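Local structure of NEQ263 (Nanoarchaeum equitans Kin4-M, 5BN3) at residues A103-I115 with V120-I132. The protein probably binds adenine nucleotides as the NeqB subunit of an unusual archaeal ATP synthase core complex formed with NeqA. Numbering follows the deposited sequence.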
loop_
_atom_site.group_PDB
_atom_site.type_symbol
_atom_site.label_atom_id
_atom_site.label_comp_id
_atom_site.label_asym_id
_atom_site.label_seq_id
_atom_site.Cartn_x
_atom_site.Cartn_y
_atom_site.Cartn_z
ATOM N N ALA B 103 -37.636 -2.477 22.874
ATOM C CA ALA B 103 -38.556 -1.343 22.845
ATOM C C ALA B 103 -38.804 -0.809 21.436
ATOM O O ALA B 103 -39.707 0.003 21.229
ATOM C CB ALA B 103 -38.045 -0.234 23.738
ATOM N N ARG B 104 -38.002 -1.255 20.474
ATOM C CA ARG B 104 -38.136 -0.789 19.096
ATOM C C ARG B 104 -39.323 -1.405 18.368
ATOM O O ARG B 104 -39.828 -2.464 18.749
ATOM C CB ARG B 104 -36.872 -1.107 18.291
ATOM C CG ARG B 104 -35.665 -0.241 18.602
ATOM C CD ARG B 104 -34.503 -0.602 17.681
ATOM N NE ARG B 104 -33.312 0.204 17.938
ATOM C CZ ARG B 104 -33.089 1.393 17.389
ATOM N NH1 ARG B 104 -33.979 1.913 16.556
ATOM N NH2 ARG B 104 -31.982 2.064 17.674
ATOM N N LYS B 105 -39.755 -0.721 17.314
ATOM C CA LYS B 105 -40.644 -1.297 16.315
ATOM C C LYS B 105 -39.940 -1.200 14.966
ATOM O O LYS B 105 -39.361 -0.162 14.642
ATOM C CB LYS B 105 -41.971 -0.539 16.266
ATOM C CG LYS B 105 -42.886 -0.975 15.130
ATOM C CD LYS B 105 -44.141 -0.118 15.080
ATOM C CE LYS B 105 -44.912 -0.341 13.787
ATOM N NZ LYS B 105 -46.033 0.630 13.641
ATOM N N VAL B 106 -39.973 -2.277 14.188
ATOM C CA VAL B 106 -39.343 -2.273 12.872
ATOM C C VAL B 106 -40.135 -1.396 11.906
ATOM O O VAL B 106 -41.342 -1.577 11.757
ATOM C CB VAL B 106 -39.227 -3.697 12.298
ATOM C CG1 VAL B 106 -38.567 -3.666 10.931
ATOM C CG2 VAL B 106 -38.435 -4.584 13.246
ATOM N N PRO B 107 -39.456 -0.429 11.262
ATOM C CA PRO B 107 -40.089 0.453 10.273
ATOM C C PRO B 107 -40.821 -0.342 9.192
ATOM O O PRO B 107 -40.291 -1.344 8.708
ATOM C CB PRO B 107 -38.900 1.206 9.674
ATOM C CG PRO B 107 -37.918 1.277 10.807
ATOM C CD PRO B 107 -38.058 -0.043 11.530
ATOM N N ASN B 108 -42.027 0.096 8.835
ATOM C CA ASN B 108 -42.865 -0.630 7.882
ATOM C C ASN B 108 -43.745 0.302 7.056
ATOM O O ASN B 108 -44.575 -0.152 6.267
ATOM C CB ASN B 108 -43.755 -1.632 8.619
ATOM C CG ASN B 108 -44.788 -0.950 9.498
ATOM O OD1 ASN B 108 -44.508 0.073 10.123
ATOM N ND2 ASN B 108 -45.991 -1.509 9.543
ATOM N N GLU B 109 -43.569 1.606 7.251
ATOM C CA GLU B 109 -44.392 2.603 6.574
ATOM C C GLU B 109 -43.558 3.461 5.621
ATOM O O GLU B 109 -42.677 4.208 6.051
ATOM C CB GLU B 109 -45.100 3.482 7.608
ATOM C CG GLU B 109 -46.000 4.551 7.022
ATOM C CD GLU B 109 -46.643 5.420 8.088
ATOM O OE1 GLU B 109 -46.658 5.014 9.272
ATOM O OE2 GLU B 109 -47.132 6.515 7.741
ATOM N N ILE B 110 -43.841 3.350 4.327
ATOM C CA ILE B 110 -43.117 4.110 3.310
ATOM C C ILE B 110 -43.380 5.615 3.398
ATOM O O ILE B 110 -44.531 6.052 3.453
ATOM C CB ILE B 110 -43.475 3.622 1.885
ATOM C CG1 ILE B 110 -42.929 2.211 1.649
ATOM C CG2 ILE B 110 -42.923 4.571 0.834
ATOM C CD1 ILE B 110 -43.217 1.663 0.260
ATOM N N LEU B 111 -42.303 6.396 3.424
ATOM C CA LEU B 111 -42.387 7.845 3.256
ATOM C C LEU B 111 -42.133 8.164 1.789
ATOM O O LEU B 111 -40.998 8.068 1.314
ATOM C CB LEU B 111 -41.341 8.555 4.121
ATOM C CG LEU B 111 -41.492 8.526 5.643
ATOM C CD1 LEU B 111 -40.242 9.067 6.314
ATOM C CD2 LEU B 111 -42.697 9.339 6.068
ATOM N N TYR B 112 -43.179 8.541 1.061
ATOM C CA TYR B 112 -43.022 8.819 -0.364
ATOM C C TYR B 112 -42.305 10.139 -0.645
ATOM O O TYR B 112 -42.704 11.201 -0.162
ATOM C CB TYR B 112 -44.367 8.735 -1.091
ATOM C CG TYR B 112 -44.792 7.308 -1.307
ATOM C CD1 TYR B 112 -44.251 6.559 -2.338
ATOM C CD2 TYR B 112 -45.711 6.699 -0.466
ATOM C CE1 TYR B 112 -44.619 5.255 -2.535
ATOM C CE2 TYR B 112 -46.088 5.390 -0.659
ATOM C CZ TYR B 112 -45.535 4.677 -1.696
ATOM O OH TYR B 112 -45.891 3.373 -1.909
ATOM N N THR B 113 -41.237 10.049 -1.429
ATOM C CA THR B 113 -40.397 11.195 -1.741
ATOM C C THR B 113 -40.871 11.897 -3.000
ATOM O O THR B 113 -40.583 13.074 -3.206
ATOM C CB THR B 113 -38.925 10.774 -1.936
ATOM O OG1 THR B 113 -38.809 9.951 -3.104
ATOM C CG2 THR B 113 -38.433 10.000 -0.728
ATOM N N GLY B 114 -41.591 11.165 -3.847
ATOM C CA GLY B 114 -42.027 11.695 -5.126
ATOM C C GLY B 114 -40.960 11.523 -6.188
ATOM O O GLY B 114 -41.125 11.954 -7.330
ATOM N N ILE B 115 -39.859 10.888 -5.798
ATOM C CA ILE B 115 -38.738 10.639 -6.695
ATOM C C ILE B 115 -38.753 9.176 -7.141
ATOM O O ILE B 115 -38.583 8.273 -6.322
ATOM C CB ILE B 115 -37.405 10.967 -5.989
ATOM C CG1 ILE B 115 -37.421 12.415 -5.480
ATOM C CG2 ILE B 115 -36.228 10.741 -6.922
ATOM C CD1 ILE B 115 -36.332 12.728 -4.469
ATOM N N VAL B 120 -39.795 3.548 -6.105
ATOM C CA VAL B 120 -40.122 2.225 -6.636
ATOM C C VAL B 120 -39.251 1.116 -6.046
ATOM O O VAL B 120 -39.750 0.217 -5.374
ATOM C CB VAL B 120 -40.025 2.190 -8.177
ATOM C CG1 VAL B 120 -40.320 0.796 -8.691
ATOM C CG2 VAL B 120 -40.996 3.187 -8.785
ATOM N N ALA B 121 -37.946 1.193 -6.282
ATOM C CA ALA B 121 -37.051 0.105 -5.899
ATOM C C ALA B 121 -36.399 0.280 -4.529
ATOM O O ALA B 121 -36.063 -0.701 -3.877
ATOM C CB ALA B 121 -35.994 -0.099 -6.960
ATOM N N HIS B 122 -36.211 1.521 -4.092
ATOM C CA HIS B 122 -35.496 1.763 -2.836
ATOM C C HIS B 122 -36.207 2.732 -1.891
ATOM O O HIS B 122 -35.599 3.708 -1.444
ATOM C CB HIS B 122 -34.090 2.300 -3.135
ATOM C CG HIS B 122 -33.379 1.562 -4.227
ATOM N ND1 HIS B 122 -33.000 0.243 -4.114
ATOM C CD2 HIS B 122 -32.963 1.967 -5.454
ATOM C CE1 HIS B 122 -32.390 -0.137 -5.223
ATOM N NE2 HIS B 122 -32.355 0.892 -6.051
ATOM N N PRO B 123 -37.488 2.464 -1.566
ATOM C CA PRO B 123 -38.236 3.464 -0.798
ATOM C C PRO B 123 -37.716 3.664 0.620
ATOM O O PRO B 123 -37.227 2.720 1.250
ATOM C CB PRO B 123 -39.656 2.889 -0.759
ATOM C CG PRO B 123 -39.473 1.420 -0.909
ATOM C CD PRO B 123 -38.291 1.255 -1.826
ATOM N N LEU B 124 -37.819 4.902 1.097
ATOM C CA LEU B 124 -37.476 5.263 2.468
ATOM C C LEU B 124 -38.664 4.985 3.383
ATOM O O LEU B 124 -39.802 5.321 3.049
ATOM C CB LEU B 124 -37.112 6.752 2.524
ATOM C CG LEU B 124 -37.117 7.487 3.869
ATOM C CD1 LEU B 124 -36.001 6.990 4.762
ATOM C CD2 LEU B 124 -36.994 8.987 3.668
ATOM N N LEU B 125 -38.406 4.365 4.531
ATOM C CA LEU B 125 -39.466 4.073 5.496
ATOM C C LEU B 125 -39.353 4.976 6.720
ATOM O O LEU B 125 -38.264 5.438 7.053
ATOM C CB LEU B 125 -39.429 2.598 5.916
ATOM C CG LEU B 125 -40.249 1.600 5.092
ATOM C CD1 LEU B 125 -39.875 1.641 3.631
ATOM C CD2 LEU B 125 -40.073 0.191 5.630
ATOM N N LYS B 126 -40.476 5.238 7.386
ATOM C CA LYS B 126 -40.464 6.110 8.560
ATOM C C LYS B 126 -39.728 5.448 9.722
ATOM O O LYS B 126 -40.081 4.345 10.152
ATOM C CB LYS B 126 -41.883 6.511 8.983
ATOM C CG LYS B 126 -41.914 7.715 9.923
ATOM C CD LYS B 126 -43.325 8.258 10.128
ATOM C CE LYS B 126 -44.139 7.377 11.059
ATOM N NZ LYS B 126 -45.464 7.982 11.372
ATOM N N GLY B 127 -38.695 6.123 10.219
ATOM C CA GLY B 127 -37.867 5.576 11.277
ATOM C C GLY B 127 -36.599 4.938 10.743
ATOM O O GLY B 127 -35.744 4.500 11.507
ATOM N N GLN B 128 -36.470 4.887 9.423
ATOM C CA GLN B 128 -35.291 4.282 8.809
ATOM C C GLN B 128 -34.098 5.235 8.844
ATOM O O GLN B 128 -34.260 6.460 8.848
ATOM C CB GLN B 128 -35.600 3.872 7.363
ATOM C CG GLN B 128 -34.544 2.995 6.695
ATOM C CD GLN B 128 -34.984 2.492 5.328
ATOM O OE1 GLN B 128 -36.068 2.827 4.851
ATOM N NE2 GLN B 128 -34.144 1.681 4.697
ATOM N N LYS B 129 -32.900 4.663 8.903
ATOM C CA LYS B 129 -31.685 5.435 8.704
ATOM C C LYS B 129 -31.077 5.017 7.368
ATOM O O LYS B 129 -30.789 3.838 7.143
ATOM C CB LYS B 129 -30.694 5.224 9.858
ATOM C CG LYS B 129 -30.439 3.766 10.211
ATOM C CD LYS B 129 -29.396 3.636 11.304
ATOM C CE LYS B 129 -29.046 2.183 11.553
ATOM N NZ LYS B 129 -30.159 1.415 12.168
ATOM N N ILE B 130 -30.912 5.979 6.470
ATOM C CA ILE B 130 -30.372 5.686 5.150
ATOM C C ILE B 130 -29.487 6.828 4.656
ATOM O O ILE B 130 -29.867 7.995 4.723
ATOM C CB ILE B 130 -31.499 5.362 4.141
ATOM C CG1 ILE B 130 -30.936 5.162 2.736
ATOM C CG2 ILE B 130 -32.539 6.457 4.134
ATOM C CD1 ILE B 130 -31.797 4.254 1.879
ATOM N N ALA B 131 -28.294 6.484 4.180
ATOM C CA ALA B 131 -27.309 7.492 3.810
ATOM C C ALA B 131 -27.373 7.869 2.336
ATOM O O ALA B 131 -27.877 7.111 1.509
ATOM C CB ALA B 131 -25.918 7.014 4.164
ATOM N N ILE B 132 -26.860 9.052 2.014
ATOM C CA ILE B 132 -26.597 9.418 0.630
ATOM C C ILE B 132 -25.080 9.466 0.442
ATOM O O ILE B 132 -24.390 10.209 1.143
ATOM C CB ILE B 132 -27.213 10.788 0.271
ATOM C CG1 ILE B 132 -28.734 10.762 0.452
ATOM C CG2 ILE B 132 -26.869 11.174 -1.165
ATOM C CD1 ILE B 132 -29.389 12.118 0.276
HETATM O O HOH W 1 -42.392 2.816 9.582
HETATM O O HOH W 2 -39.641 6.444 -0.472
#
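Ile110 reaches with CD1 to the ring of Pro123, 3.9 Å from its CB, while its other branch, CG2, sits over the centre of one face of the Tyr112 ring, 3.5 Å above the plane. With CG1 beside the backbone N (chi1 -68°), that arm also meets Leu125 CD1. A second flat group, the amide of Gln128, takes Leu125 N on OE1, 2.8 Å away and in the carbonyl plane, within a type II turn from Leu125 to Gln128. Gly127 takes the turn's third position, where its positive phi (98°) and the nearby ring of Pro107 both disfavour a side chain. A valine here in place of Ile110, lacking CD1, would probably leave a gap beside Pro123 CG and weaken the apolar contact.

The backbones form a short antiparallel pairing. Lys126 N donates to Glu109 O at 2.8 Å, and Leu111 N to Leu124 O. Waters extend it at both ends, one joining Asn108 N to Lys126 O, the other Leu111 O to Leu124 N. Leucine suits position 111 because its branched end can spread over the backbone and CB of Lys126, CD1 lying 3.7 Å from Lys126 CA, and still reach Leu124.

Glu109, extended with CG anti to the backbone N (chi1 -179°), runs alongside Lys126, but OE1 and NZ make a long salt bridge of 3.8 Å; the stronger partner of the Lys126 ammonium is Asp220, in a salt bridge of the same chain. Thus the pairing ties the approach to helix 116-119 to the entry into strand 131-134, which belongs to the mixed, largely parallel sheet of the nucleotide-binding fold. Its chemistry implies cohesion from backbone bonds, two bridging waters and aliphatic packing, with the Glu109 charge probably contributing only modestly.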